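PDB 1FKM: GTPase-activating protein GYP1 from Saccharomyces cerevisiae, which stimulates GTP hydrolysis by Ypt/Rab GTPases such as YPT1 and YPT7, supplying catalytic arginine and glutamine fingers and so acting as a negative regulator in vesicle traffic. Local coordinates for residues 5-10 and 27-32; 67-72 and 167-172; 208-213 and 328-333. All blocks are in the same frame, centred on the assembly; numbering follows the deposited sequence.

Contact 1: residues 5-10 and 27-32; sequences IQRISK and RQISWN
A water bridges Arg7 and Asn32. It accepts from Arg7 NH1 at 3.0 Å and from Asn32 ND2 at 2.8 Å. The other terminal nitrogen of the arginine turns to the backbone. Arg7 NH2 lies 2.7 Å from Ile29 O, which sits at the edge of the guanidinium and near its plane. The bond is short but weak, because it is bent to an N-H...O angle of 118°. The firmer acceptor for Arg7 NH2 is Gly33 O, just beyond the segment. The chain of Arg7 leaves the helix with CG anti to the backbone N (chi1 -169°) and runs extended to NE, which carries the guanidinium across to the second segment. Ile29 comes to meet it from the opposite direction. Its CG1 lies 3.5 Å from Arg7 NH2 and 3.6 Å from Arg7 NH1, so the charged group also has an apolar neighbour. The far methyl of the isoleucine, Ile29 CD1, lies against Lys10, 3.8 Å from Lys10 CE and 3.9 Å from Lys10 CB. Phe11 and Ile14 of helix 4-15 also touch Ile29, which is buried. The contact thus packs two consecutive helices, 4-15 and 23-30, at the N-terminal end of this GAP fragment. With a leucine in place of Arg7, the carbonyls of Ile29 and Gly33 would probably lose this donor, and the water would be left with one mate fewer. The acceptors named here are neutral: two main-chain carbonyls and a water. The carbonyls lie near the C-terminal end of helix 23-30, where the helix dipole would be expected to favour a positive charge.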
ATOM      1  N   ILE A   5      13.615  15.621 -15.436  1.00 38.32           N
ATOM      2  CA  ILE A   5      13.256  15.468 -16.843  1.00 36.37           C
ATOM      3  C   ILE A   5      13.943  14.260 -17.472  1.00 34.97           C
ATOM      4  O   ILE A   5      13.329  13.498 -18.223  1.00 33.81           O
ATOM      5  CB  ILE A   5      13.643  16.725 -17.654  1.00 49.04           C
ATOM      6  CG1 ILE A   5      12.915  17.951 -17.096  1.00 49.77           C
ATOM      7  CG2 ILE A   5      13.311  16.520 -19.124  1.00 47.54           C
ATOM      8  CD1 ILE A   5      11.402  17.823 -17.084  1.00 49.59           C
ATOM      9  N   GLN A   6      15.226  14.104 -17.170  1.00 35.22           N
ATOM     10  CA  GLN A   6      16.014  12.996 -17.686  1.00 34.70           C
ATOM     11  C   GLN A   6      15.435  11.668 -17.193  1.00 31.35           C
ATOM     12  O   GLN A   6      15.271  10.721 -17.963  1.00 29.11           O
ATOM     13  CB  GLN A   6      17.464  13.128 -17.208  1.00 54.73           C
ATOM     14  CG  GLN A   6      18.413  12.053 -17.727  1.00 61.98           C
ATOM     15  CD  GLN A   6      18.834  12.280 -19.167  1.00 65.72           C
ATOM     16  OE1 GLN A   6      19.612  11.506 -19.726  1.00 67.92           O
ATOM     17  NE2 GLN A   6      18.326  13.347 -19.774  1.00 68.02           N
ATOM     18  N   ARG A   7      15.117  11.606 -15.907  1.00 31.06           N
ATOM     19  CA  ARG A   7      14.578  10.382 -15.334  1.00 29.85           C
ATOM     20  C   ARG A   7      13.271   9.991 -16.017  1.00 27.21           C
ATOM     21  O   ARG A   7      13.018   8.813 -16.272  1.00 26.30           O
ATOM     22  CB  ARG A   7      14.372  10.547 -13.830  1.00 29.34           C
ATOM     23  CG  ARG A   7      14.064   9.231 -13.129  1.00 29.42           C
ATOM     24  CD  ARG A   7      14.285   9.321 -11.631  1.00 28.58           C
ATOM     25  NE  ARG A   7      14.051   8.032 -10.985  1.00 26.97           N
ATOM     26  CZ  ARG A   7      14.860   6.976 -11.072  1.00 28.22           C
ATOM     27  NH1 ARG A   7      15.982   7.039 -11.782  1.00 24.93           N
ATOM     28  NH2 ARG A   7      14.545   5.851 -10.444  1.00 24.87           N
ATOM     29  N   ILE A   8      12.448  10.985 -16.325  1.00 26.89           N
ATOM     30  CA  ILE A   8      11.186  10.730 -17.000  1.00 24.93           C
ATOM     31  C   ILE A   8      11.475  10.111 -18.364  1.00 25.39           C
ATOM     32  O   ILE A   8      10.781   9.191 -18.799  1.00 24.43           O
ATOM     33  CB  ILE A   8      10.378  12.044 -17.155  1.00 26.80           C
ATOM     34  CG1 ILE A   8       9.843  12.471 -15.782  1.00 26.80           C
ATOM     35  CG2 ILE A   8       9.245  11.859 -18.148  1.00 28.56           C
ATOM     36  CD1 ILE A   8       9.233  13.860 -15.742  1.00 29.76           C
ATOM     37  N   SER A   9      12.513  10.610 -19.026  1.00 22.87           N
ATOM     38  CA  SER A   9      12.895  10.099 -20.339  1.00 24.77           C
ATOM     39  C   SER A   9      13.385   8.651 -20.264  1.00 22.17           C
ATOM     40  O   SER A   9      13.091   7.853 -21.148  1.00 24.70           O
ATOM     41  CB  SER A   9      13.993  10.973 -20.952  1.00 34.28           C
ATOM     42  OG  SER A   9      14.378  10.469 -22.219  1.00 38.96           O
ATOM     43  N   LYS A  10      14.136   8.322 -19.218  1.00 26.24           N
ATOM     44  CA  LYS A  10      14.641   6.960 -19.048  1.00 26.93           C
ATOM     45  C   LYS A  10      13.473   5.988 -18.932  1.00 24.48           C
ATOM     46  O   LYS A  10      13.491   4.910 -19.518  1.00 23.18           O
ATOM     47  CB  LYS A  10      15.520   6.866 -17.799  1.00 41.91           C
ATOM     48  CG  LYS A  10      16.795   7.694 -17.873  1.00 47.29           C
ATOM     49  CD  LYS A  10      17.648   7.511 -16.628  1.00 50.29           C
ATOM     50  CE  LYS A  10      18.120   6.069 -16.487  1.00 53.85           C
ATOM     51  NZ  LYS A  10      18.916   5.856 -15.242  1.00 59.08           N
ATOM     52  N   ARG A  27      12.172  -2.916 -12.977  1.00 23.92           N
ATOM     53  CA  ARG A  27      12.341  -3.119 -11.540  1.00 25.37           C
ATOM     54  C   ARG A  27      13.610  -2.430 -11.039  1.00 25.12           C
ATOM     55  O   ARG A  27      13.620  -1.806  -9.978  1.00 22.94           O
ATOM     56  CB  ARG A  27      12.445  -4.610 -11.218  1.00 33.84           C
ATOM     57  CG  ARG A  27      11.156  -5.395 -11.333  1.00 40.77           C
ATOM     58  CD  ARG A  27      11.383  -6.843 -10.904  1.00 47.89           C
ATOM     59  NE  ARG A  27      12.018  -6.914  -9.590  1.00 55.13           N
ATOM     60  CZ  ARG A  27      12.324  -8.045  -8.959  1.00 59.16           C
ATOM     61  NH1 ARG A  27      12.053  -9.217  -9.519  1.00 61.93           N
ATOM     62  NH2 ARG A  27      12.902  -8.003  -7.765  1.00 60.65           N
ATOM     63  N   GLN A  28      14.682  -2.554 -11.811  1.00 24.93           N
ATOM     64  CA  GLN A  28      15.964  -1.964 -11.447  1.00 25.85           C
ATOM     65  C   GLN A  28      15.905  -0.456 -11.223  1.00 24.30           C
ATOM     66  O   GLN A  28      16.380   0.044 -10.204  1.00 24.14           O
ATOM     67  CB  GLN A  28      17.000  -2.284 -12.527  1.00 41.02           C
ATOM     68  CG  GLN A  28      18.327  -1.573 -12.347  1.00 46.70           C
ATOM     69  CD  GLN A  28      19.314  -1.912 -13.446  1.00 51.33           C
ATOM     70  OE1 GLN A  28      19.053  -1.675 -14.627  1.00 54.38           O
ATOM     71  NE2 GLN A  28      20.456  -2.474 -13.062  1.00 53.14           N
ATOM     72  N   ILE A  29      15.324   0.270 -12.171  1.00 21.92           N
ATOM     73  CA  ILE A  29      15.240   1.714 -12.044  1.00 21.90           C
ATOM     74  C   ILE A  29      14.145   2.161 -11.080  1.00 20.67           C
ATOM     75  O   ILE A  29      14.318   3.145 -10.362  1.00 22.16           O
ATOM     76  CB  ILE A  29      15.021   2.390 -13.429  1.00 26.21           C
ATOM     77  CG1 ILE A  29      15.114   3.910 -13.283  1.00 27.53           C
ATOM     78  CG2 ILE A  29      13.670   1.983 -14.011  1.00 27.45           C
ATOM     79  CD1 ILE A  29      15.131   4.661 -14.608  1.00 31.36           C
ATOM     80  N   SER A  30      13.033   1.432 -11.048  1.00 19.67           N
ATOM     81  CA  SER A  30      11.912   1.782 -10.175  1.00 19.01           C
ATOM     82  C   SER A  30      12.234   1.695  -8.690  1.00 19.49           C
ATOM     83  O   SER A  30      11.605   2.371  -7.882  1.00 18.17           O
ATOM     84  CB  SER A  30      10.699   0.892 -10.469  1.00 19.20           C
ATOM     85  OG  SER A  30      10.202   1.107 -11.780  1.00 19.40           O
ATOM     86  N   TRP A  31      13.209   0.863  -8.332  1.00 19.27           N
ATOM     87  CA  TRP A  31      13.592   0.688  -6.934  1.00 21.34           C
ATOM     88  C   TRP A  31      13.949   2.032  -6.312  1.00 22.38           C
ATOM     89  O   TRP A  31      13.673   2.284  -5.131  1.00 20.90           O
ATOM     90  CB  TRP A  31      14.806  -0.248  -6.832  1.00 23.45           C
ATOM     91  CG  TRP A  31      14.846  -1.098  -5.588  1.00 23.00           C
ATOM     92  CD1 TRP A  31      14.444  -2.400  -5.472  1.00 21.42           C
ATOM     93  CD2 TRP A  31      15.301  -0.703  -4.281  1.00 21.84           C
ATOM     94  NE1 TRP A  31      14.621  -2.837  -4.181  1.00 22.76           N
ATOM     95  CE2 TRP A  31      15.145  -1.819  -3.432  1.00 22.39           C
ATOM     96  CE3 TRP A  31      15.823   0.484  -3.750  1.00 23.36           C
ATOM     97  CZ2 TRP A  31      15.494  -1.784  -2.074  1.00 23.13           C
ATOM     98  CZ3 TRP A  31      16.168   0.517  -2.396  1.00 24.20           C
ATOM     99  CH2 TRP A  31      16.000  -0.612  -1.578  1.00 20.99           C
ATOM    100  N   ASN A  32      14.550   2.900  -7.120  1.00 23.12           N
ATOM    101  CA  ASN A  32      14.983   4.209  -6.650  1.00 24.67           C
ATOM    102  C   ASN A  32      13.956   5.320  -6.816  1.00 24.42           C
ATOM    103  O   ASN A  32      14.301   6.492  -6.718  1.00 24.27           O
ATOM    104  CB  ASN A  32      16.282   4.603  -7.360  1.00 26.93           C
ATOM    105  CG  ASN A  32      17.349   3.531  -7.245  1.00 29.89           C
ATOM    106  OD1 ASN A  32      17.644   3.052  -6.151  1.00 30.46           O
ATOM    107  ND2 ASN A  32      17.929   3.147  -8.374  1.00 30.84           N
TER
HETATM  108  O   HOH W   1      17.605   4.778 -10.658  1.00 28.88           O

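Contact 2: residues 67-72 and 167-172; sequences EYRDSL and VDEQIT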
ATOM      1  N   GLU A  67     -15.081  -7.764 -16.139  1.00 26.99           N
ATOM      2  CA  GLU A  67     -15.244  -8.774 -15.092  1.00 27.91           C
ATOM      3  C   GLU A  67     -15.598  -8.113 -13.760  1.00 26.70           C
ATOM      4  O   GLU A  67     -16.423  -8.622 -12.997  1.00 25.42           O
ATOM      5  CB  GLU A  67     -13.957  -9.588 -14.927  1.00 35.34           C
ATOM      6  CG  GLU A  67     -14.144 -10.881 -14.152  1.00 37.76           C
ATOM      7  CD  GLU A  67     -12.835 -11.595 -13.867  1.00 39.46           C
ATOM      8  OE1 GLU A  67     -11.879 -11.437 -14.653  1.00 39.96           O
ATOM      9  OE2 GLU A  67     -12.769 -12.330 -12.858  1.00 42.99           O
ATOM     10  N   TYR A  68     -14.953  -6.987 -13.471  1.00 26.95           N
ATOM     11  CA  TYR A  68     -15.227  -6.253 -12.238  1.00 25.34           C
ATOM     12  C   TYR A  68     -16.708  -5.879 -12.219  1.00 26.01           C
ATOM     13  O   TYR A  68     -17.418  -6.140 -11.246  1.00 27.44           O
ATOM     14  CB  TYR A  68     -14.388  -4.979 -12.186  1.00 21.83           C
ATOM     15  CG  TYR A  68     -14.753  -4.059 -11.046  1.00 20.50           C
ATOM     16  CD1 TYR A  68     -14.413  -4.381  -9.733  1.00 21.28           C
ATOM     17  CD2 TYR A  68     -15.465  -2.878 -11.274  1.00 22.08           C
ATOM     18  CE1 TYR A  68     -14.770  -3.558  -8.673  1.00 20.92           C
ATOM     19  CE2 TYR A  68     -15.830  -2.039 -10.210  1.00 20.93           C
ATOM     20  CZ  TYR A  68     -15.479  -2.393  -8.916  1.00 21.11           C
ATOM     21  OH  TYR A  68     -15.846  -1.602  -7.852  1.00 20.70           O
ATOM     22  N   ARG A  69     -17.159  -5.270 -13.310  1.00 25.28           N
ATOM     23  CA  ARG A  69     -18.547  -4.838 -13.458  1.00 29.10           C
ATOM     24  C   ARG A  69     -19.529  -5.995 -13.286  1.00 29.69           C
ATOM     25  O   ARG A  69     -20.490  -5.896 -12.520  1.00 28.59           O
ATOM     26  CB  ARG A  69     -18.754  -4.200 -14.836  1.00 32.23           C
ATOM     27  CG  ARG A  69     -18.104  -2.829 -15.020  1.00 33.21           C
ATOM     28  CD  ARG A  69     -18.362  -2.302 -16.426  1.00 33.15           C
ATOM     29  NE  ARG A  69     -18.010  -0.893 -16.587  1.00 36.99           N
ATOM     30  CZ  ARG A  69     -16.767  -0.421 -16.650  1.00 38.68           C
ATOM     31  NH1 ARG A  69     -15.735  -1.247 -16.568  1.00 39.96           N
ATOM     32  NH2 ARG A  69     -16.556   0.883 -16.795  1.00 36.41           N
ATOM     33  N   ASP A  70     -19.283  -7.091 -14.000  1.00 32.98           N
ATOM     34  CA  ASP A  70     -20.154  -8.260 -13.920  1.00 34.26           C
ATOM     35  C   ASP A  70     -20.195  -8.840 -12.512  1.00 35.32           C
ATOM     36  O   ASP A  70     -21.263  -9.200 -12.011  1.00 34.43           O
ATOM     37  CB  ASP A  70     -19.702  -9.349 -14.897  1.00 39.18           C
ATOM     38  CG  ASP A  70     -19.771  -8.904 -16.344  1.00 40.99           C
ATOM     39  OD1 ASP A  70     -20.597  -8.020 -16.661  1.00 41.04           O
ATOM     40  OD2 ASP A  70     -19.007  -9.453 -17.169  1.00 45.22           O
ATOM     41  N   SER A  71     -19.032  -8.931 -11.878  1.00 30.55           N
ATOM     42  CA  SER A  71     -18.950  -9.475 -10.528  1.00 33.21           C
ATOM     43  C   SER A  71     -19.750  -8.627  -9.549  1.00 35.47           C
ATOM     44  O   SER A  71     -20.444  -9.149  -8.677  1.00 35.36           O
ATOM     45  CB  SER A  71     -17.493  -9.543 -10.073  1.00 35.90           C
ATOM     46  OG  SER A  71     -16.749 -10.437 -10.876  1.00 39.71           O
ATOM     47  N   LEU A  72     -19.648  -7.312  -9.692  1.00 44.10           N
ATOM     48  CA  LEU A  72     -20.359  -6.402  -8.808  1.00 47.98           C
ATOM     49  C   LEU A  72     -21.859  -6.498  -9.070  1.00 50.88           C
ATOM     50  O   LEU A  72     -22.666  -6.484  -8.139  1.00 51.61           O
ATOM     51  CB  LEU A  72     -19.867  -4.971  -9.034  1.00 46.32           C
ATOM     52  CG  LEU A  72     -19.834  -4.046  -7.816  1.00 46.53           C
ATOM     53  CD1 LEU A  72     -19.014  -4.680  -6.702  1.00 43.72           C
ATOM     54  CD2 LEU A  72     -19.244  -2.704  -8.220  1.00 44.92           C
ATOM     55  N   VAL A 167     -15.917  10.760 -15.979  1.00 27.22           N
ATOM     56  CA  VAL A 167     -17.287  10.318 -16.198  1.00 28.09           C
ATOM     57  C   VAL A 167     -17.446   8.975 -15.487  1.00 30.24           C
ATOM     58  O   VAL A 167     -16.454   8.316 -15.161  1.00 26.85           O
ATOM     59  CB  VAL A 167     -17.608  10.162 -17.705  1.00 36.48           C
ATOM     60  CG1 VAL A 167     -17.574  11.528 -18.384  1.00 35.61           C
ATOM     61  CG2 VAL A 167     -16.612   9.216 -18.367  1.00 33.38           C
ATOM     62  N   ASP A 168     -18.690   8.577 -15.242  1.00 30.43           N
ATOM     63  CA  ASP A 168     -18.982   7.326 -14.547  1.00 34.06           C
ATOM     64  C   ASP A 168     -18.230   6.097 -15.046  1.00 32.40           C
ATOM     65  O   ASP A 168     -17.743   5.305 -14.238  1.00 31.56           O
ATOM     66  CB  ASP A 168     -20.488   7.041 -14.578  1.00 61.87           C
ATOM     67  CG  ASP A 168     -21.288   8.034 -13.751  1.00 67.49           C
ATOM     68  OD1 ASP A 168     -20.947   8.233 -12.565  1.00 67.84           O
ATOM     69  OD2 ASP A 168     -22.261   8.610 -14.285  1.00 70.12           O
ATOM     70  N   GLU A 169     -18.142   5.927 -16.363  1.00 29.35           N
ATOM     71  CA  GLU A 169     -17.444   4.774 -16.934  1.00 29.98           C
ATOM     72  C   GLU A 169     -15.958   4.740 -16.566  1.00 26.72           C
ATOM     73  O   GLU A 169     -15.384   3.668 -16.365  1.00 23.17           O
ATOM     74  CB  GLU A 169     -17.588   4.755 -18.460  1.00 51.52           C
ATOM     75  CG  GLU A 169     -16.675   3.742 -19.143  1.00 58.88           C
ATOM     76  CD  GLU A 169     -16.964   3.576 -20.624  1.00 63.23           C
ATOM     77  OE1 GLU A 169     -17.013   4.595 -21.346  1.00 66.25           O
ATOM     78  OE2 GLU A 169     -17.134   2.420 -21.065  1.00 66.41           O
ATOM     79  N   GLN A 170     -15.340   5.913 -16.494  1.00 27.30           N
ATOM     80  CA  GLN A 170     -13.927   6.010 -16.147  1.00 26.56           C
ATOM     81  C   GLN A 170     -13.726   5.687 -14.666  1.00 25.23           C
ATOM     82  O   GLN A 170     -12.762   5.023 -14.291  1.00 25.21           O
ATOM     83  CB  GLN A 170     -13.409   7.417 -16.439  1.00 28.95           C
ATOM     84  CG  GLN A 170     -13.407   7.794 -17.907  1.00 30.19           C
ATOM     85  CD  GLN A 170     -12.927   9.214 -18.122  1.00 29.41           C
ATOM     86  OE1 GLN A 170     -13.522  10.164 -17.612  1.00 30.66           O
ATOM     87  NE2 GLN A 170     -11.839   9.366 -18.869  1.00 30.31           N
ATOM     88  N   ILE A 171     -14.637   6.165 -13.826  1.00 22.13           N
ATOM     89  CA  ILE A 171     -14.544   5.898 -12.397  1.00 23.62           C
ATOM     90  C   ILE A 171     -14.662   4.391 -12.155  1.00 23.10           C
ATOM     91  O   ILE A 171     -13.984   3.834 -11.286  1.00 20.61           O
ATOM     92  CB  ILE A 171     -15.645   6.670 -11.620  1.00 28.30           C
ATOM     93  CG1 ILE A 171     -15.352   8.174 -11.695  1.00 29.22           C
ATOM     94  CG2 ILE A 171     -15.706   6.200 -10.170  1.00 27.37           C
ATOM     95  CD1 ILE A 171     -16.358   9.054 -10.986  1.00 32.29           C
ATOM     96  N   THR A 172     -15.511   3.724 -12.933  1.00 21.91           N
ATOM     97  CA  THR A 172     -15.672   2.284 -12.782  1.00 23.08           C
ATOM     98  C   THR A 172     -14.409   1.568 -13.267  1.00 21.39           C
ATOM     99  O   THR A 172     -14.013   0.552 -12.692  1.00 20.97           O
ATOM    100  CB  THR A 172     -16.907   1.762 -13.558  1.00 31.88           C
ATOM    101  OG1 THR A 172     -18.084   2.406 -13.056  1.00 35.57           O
ATOM    102  CG2 THR A 172     -17.063   0.256 -13.369  1.00 33.52           C
TER
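The helical segments 67-72 and 168-172 meet nearly at right angles, 92° between their directions, with Arg69 and Thr172 the closest residues along the backbone. The methyl of Thr172 does most of the touching. Thr172 CG2 sits over the centre of one face of the Arg69 guanidinium, 3.4 Å from Arg69 CZ. Thr172 OG1 faces its own helix and donates to Asp168 O at 3.1 Å. This fixes the side chain with CG2 anti to the backbone N and turned to the arginine. The same Asp168 O takes Thr172 N on the other face of its plane. Both segments belong to the all-helical TBC domain, and the contact joins its helices 57-74 and 168-186. The polar end of Arg69 has its main partner just past the segment, in a salt bridge from NH2 to Asp173. Glu169 O lies at the guanidinium edge, 3.1 Å from Arg69 NH2. Tyr68 brings its ring to the same methyl, with CE2 4.1 Å from Thr172 CG2, and its OH bonds to Glu175. At the start of helix 168-186, the side chain of Gln170 accepts from the N-cap residue, with Val167 N 3.0 Å from Gln170 OE1.

Contact 3: residues 208-213 and 328-333; sequences SQLVKR and HVFVCA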
ATOM      1  N   SER A 208      10.167  -8.878  16.646  1.00 21.94           N
ATOM      2  CA  SER A 208      10.627  -8.993  18.024  1.00 24.01           C
ATOM      3  C   SER A 208      11.962  -9.737  18.086  1.00 24.63           C
ATOM      4  O   SER A 208      12.891  -9.320  18.787  1.00 24.68           O
ATOM      5  CB  SER A 208       9.576  -9.747  18.846  1.00 28.17           C
ATOM      6  OG  SER A 208       9.953  -9.822  20.204  1.00 37.73           O
ATOM      7  N   GLN A 209      12.045 -10.843  17.353  1.00 25.00           N
ATOM      8  CA  GLN A 209      13.251 -11.666  17.319  1.00 27.43           C
ATOM      9  C   GLN A 209      14.401 -10.948  16.626  1.00 27.36           C
ATOM     10  O   GLN A 209      15.558 -11.061  17.038  1.00 28.66           O
ATOM     11  CB  GLN A 209      12.970 -12.986  16.598  1.00 38.71           C
ATOM     12  CG  GLN A 209      12.033 -13.934  17.339  1.00 46.97           C
ATOM     13  CD  GLN A 209      12.654 -14.517  18.597  1.00 51.32           C
ATOM     14  OE1 GLN A 209      12.895 -13.808  19.574  1.00 53.82           O
ATOM     15  NE2 GLN A 209      12.923 -15.818  18.573  1.00 55.02           N
ATOM     16  N   LEU A 210      14.079 -10.220  15.565  1.00 25.79           N
ATOM     17  CA  LEU A 210      15.083  -9.479  14.813  1.00 26.95           C
ATOM     18  C   LEU A 210      15.732  -8.427  15.709  1.00 25.74           C
ATOM     19  O   LEU A 210      16.956  -8.319  15.766  1.00 26.64           O
ATOM     20  CB  LEU A 210      14.436  -8.780  13.613  1.00 32.13           C
ATOM     21  CG  LEU A 210      15.080  -8.915  12.234  1.00 36.12           C
ATOM     22  CD1 LEU A 210      14.440  -7.891  11.297  1.00 32.04           C
ATOM     23  CD2 LEU A 210      16.590  -8.699  12.313  1.00 34.85           C
ATOM     24  N   VAL A 211      14.905  -7.653  16.405  1.00 24.50           N
ATOM     25  CA  VAL A 211      15.403  -6.601  17.282  1.00 25.59           C
ATOM     26  C   VAL A 211      16.198  -7.168  18.450  1.00 26.33           C
ATOM     27  O   VAL A 211      17.183  -6.571  18.889  1.00 25.56           O
ATOM     28  CB  VAL A 211      14.247  -5.724  17.804  1.00 28.29           C
ATOM     29  CG1 VAL A 211      14.782  -4.648  18.740  1.00 28.26           C
ATOM     30  CG2 VAL A 211      13.527  -5.085  16.625  1.00 28.93           C
ATOM     31  N   LYS A 212      15.778  -8.322  18.952  1.00 23.72           N
ATOM     32  CA  LYS A 212      16.488  -8.956  20.051  1.00 28.14           C
ATOM     33  C   LYS A 212      17.897  -9.289  19.556  1.00 29.71           C
ATOM     34  O   LYS A 212      18.859  -9.287  20.326  1.00 27.97           O
ATOM     35  CB  LYS A 212      15.772 -10.239  20.482  1.00 37.18           C
ATOM     36  CG  LYS A 212      16.421 -10.926  21.670  1.00 42.48           C
ATOM     37  CD  LYS A 212      15.686 -12.197  22.054  1.00 46.47           C
ATOM     38  CE  LYS A 212      16.363 -12.879  23.234  1.00 50.45           C
ATOM     39  NZ  LYS A 212      15.678 -14.143  23.622  1.00 52.78           N
ATOM     40  N   ARG A 213      17.998  -9.554  18.256  1.00 34.36           N
ATOM     41  CA  ARG A 213      19.258  -9.896  17.601  1.00 37.59           C
ATOM     42  C   ARG A 213      20.212  -8.726  17.366  1.00 37.26           C
ATOM     43  O   ARG A 213      21.382  -8.804  17.727  1.00 36.80           O
ATOM     44  CB  ARG A 213      18.978 -10.559  16.249  1.00 45.89           C
ATOM     45  CG  ARG A 213      19.064 -12.075  16.226  1.00 51.21           C
ATOM     46  CD  ARG A 213      18.489 -12.617  14.913  1.00 56.56           C
ATOM     47  NE  ARG A 213      18.831 -14.017  14.674  1.00 61.12           N
ATOM     48  CZ  ARG A 213      20.025 -14.437  14.266  1.00 62.76           C
ATOM     49  NH1 ARG A 213      21.002 -13.567  14.046  1.00 62.99           N
ATOM     50  NH2 ARG A 213      20.243 -15.731  14.076  1.00 64.89           N
ATOM     51  N   HIS A 328       9.120  -6.140   4.541  1.00 18.48           N
ATOM     52  CA  HIS A 328       8.454  -5.221   5.451  1.00 19.05           C
ATOM     53  C   HIS A 328       8.987  -5.333   6.872  1.00 17.28           C
ATOM     54  O   HIS A 328       9.113  -4.329   7.571  1.00 17.74           O
ATOM     55  CB  HIS A 328       6.936  -5.442   5.457  1.00 17.50           C
ATOM     56  CG  HIS A 328       6.186  -4.390   6.214  1.00 22.61           C
ATOM     57  ND1 HIS A 328       6.253  -3.051   5.887  1.00 22.94           N
ATOM     58  CD2 HIS A 328       5.382  -4.470   7.302  1.00 23.10           C
ATOM     59  CE1 HIS A 328       5.525  -2.354   6.740  1.00 23.65           C
ATOM     60  NE2 HIS A 328       4.987  -3.190   7.610  1.00 23.61           N
ATOM     61  N   VAL A 329       9.295  -6.552   7.301  1.00 19.85           N
ATOM     62  CA  VAL A 329       9.821  -6.759   8.647  1.00 19.62           C
ATOM     63  C   VAL A 329      11.158  -6.036   8.808  1.00 20.52           C
ATOM     64  O   VAL A 329      11.425  -5.451   9.851  1.00 19.01           O
ATOM     65  CB  VAL A 329      10.014  -8.259   8.961  1.00 33.11           C
ATOM     66  CG1 VAL A 329      10.805  -8.432  10.249  1.00 35.77           C
ATOM     67  CG2 VAL A 329       8.657  -8.931   9.104  1.00 36.32           C
ATOM     68  N   PHE A 330      11.999  -6.073   7.778  1.00 19.90           N
ATOM     69  CA  PHE A 330      13.281  -5.384   7.864  1.00 19.13           C
ATOM     70  C   PHE A 330      13.125  -3.868   7.847  1.00 19.44           C
ATOM     71  O   PHE A 330      13.881  -3.157   8.516  1.00 20.96           O
ATOM     72  CB  PHE A 330      14.221  -5.854   6.751  1.00 18.98           C
ATOM     73  CG  PHE A 330      14.817  -7.207   7.018  1.00 21.74           C
ATOM     74  CD1 PHE A 330      15.913  -7.334   7.866  1.00 21.58           C
ATOM     75  CD2 PHE A 330      14.250  -8.359   6.477  1.00 21.48           C
ATOM     76  CE1 PHE A 330      16.436  -8.590   8.177  1.00 23.94           C
ATOM     77  CE2 PHE A 330      14.765  -9.622   6.779  1.00 22.23           C
ATOM     78  CZ  PHE A 330      15.864  -9.738   7.633  1.00 25.08           C
ATOM     79  N   VAL A 331      12.150  -3.370   7.087  1.00 16.12           N
ATOM     80  CA  VAL A 331      11.895  -1.933   7.047  1.00 17.36           C
ATOM     81  C   VAL A 331      11.425  -1.502   8.443  1.00 17.84           C
ATOM     82  O   VAL A 331      11.824  -0.449   8.945  1.00 17.21           O
ATOM     83  CB  VAL A 331      10.801  -1.581   6.005  1.00 18.06           C
ATOM     84  CG1 VAL A 331      10.398  -0.115   6.131  1.00 16.72           C
ATOM     85  CG2 VAL A 331      11.315  -1.857   4.607  1.00 18.88           C
ATOM     86  N   CYS A 332      10.573  -2.314   9.066  1.00 17.74           N
ATOM     87  CA  CYS A 332      10.076  -1.996  10.403  1.00 19.59           C
ATOM     88  C   CYS A 332      11.202  -2.013  11.428  1.00 20.40           C
ATOM     89  O   CYS A 332      11.233  -1.184  12.335  1.00 20.23           O
ATOM     90  CB  CYS A 332       8.983  -2.979  10.827  1.00 23.47           C
ATOM     91  SG  CYS A 332       7.390  -2.710  10.010  1.00 23.39           S
ATOM     92  N   ALA A 333      12.124  -2.957  11.286  1.00 20.37           N
ATOM     93  CA  ALA A 333      13.251  -3.047  12.211  1.00 21.06           C
ATOM     94  C   ALA A 333      14.157  -1.820  12.060  1.00 22.20           C
ATOM     95  O   ALA A 333      14.567  -1.218  13.053  1.00 21.73           O
ATOM     96  CB  ALA A 333      14.045  -4.332  11.947  1.00 21.54           C
TER
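Leu210 lays its CD1 methyl over one face of the Phe330 ring. This is a CH-pi contact: Leu210 CD1 is 4.1 Å from the centroid of the Phe330 ring and 28° off the ring normal. The two side chains cross at about a right angle. The setting is a helix-helix packing in the all-helical Rab-GAP fold, between helices 198-214 and 324-338. Their short segments cross at -48° with the axes 10.0 Å apart at the closest point. No hydrogen bond joins the segments, and all four touching residues are buried. One methyl carries nearly everything. Val329 and Ala333 are one helical turn apart, and Phe330 lies beside them, so the methyl is lodged among three side chains of one helix. Val329 sends its CG1 branch, anti to the backbone N (chi1 169°), to the leucine, and Val329 CG1 lies 3.8 Å from Leu210 CD1. Over the ring the methyl sits toward one side, with Phe330 CD1 and Phe330 CE1 each 3.8 Å from Leu210 CD1. The second methyl, Leu210 CD2, lies beyond the ring, 4.1 Å from Phe330 CE1. Leu207 of helix 198-214, one turn before Leu210, also touches Ala333, and Gln203 of that helix touches Val329. Trp378 and Gln379 of helix 365-382 pack on Phe330. The shortest approach of the contact is methyl to methyl, with Leu210 CD1 3.6 Å from Ala333 CB.

Overall arrangement
The three contacts follow one another along the chain and share no helix. Contact 1 joins helices 4-15 and 23-30, close in sequence. Contacts 2 and 3 bring together segments 95 and 115 residues apart. Contacts 2 and 3 lie on opposite sides of the chain's centre, with centres 41 Å apart. Contact 1 is about 32 Å from contact 2 and 30 Å from contact 3, centre to centre. Helix 365-382 links contacts 1 and 3: its Phe376 meets Trp31 and its Trp378 meets Phe330. All three pack helices of the protein away from the arginine finger Arg96 and the glutamine finger Gln131.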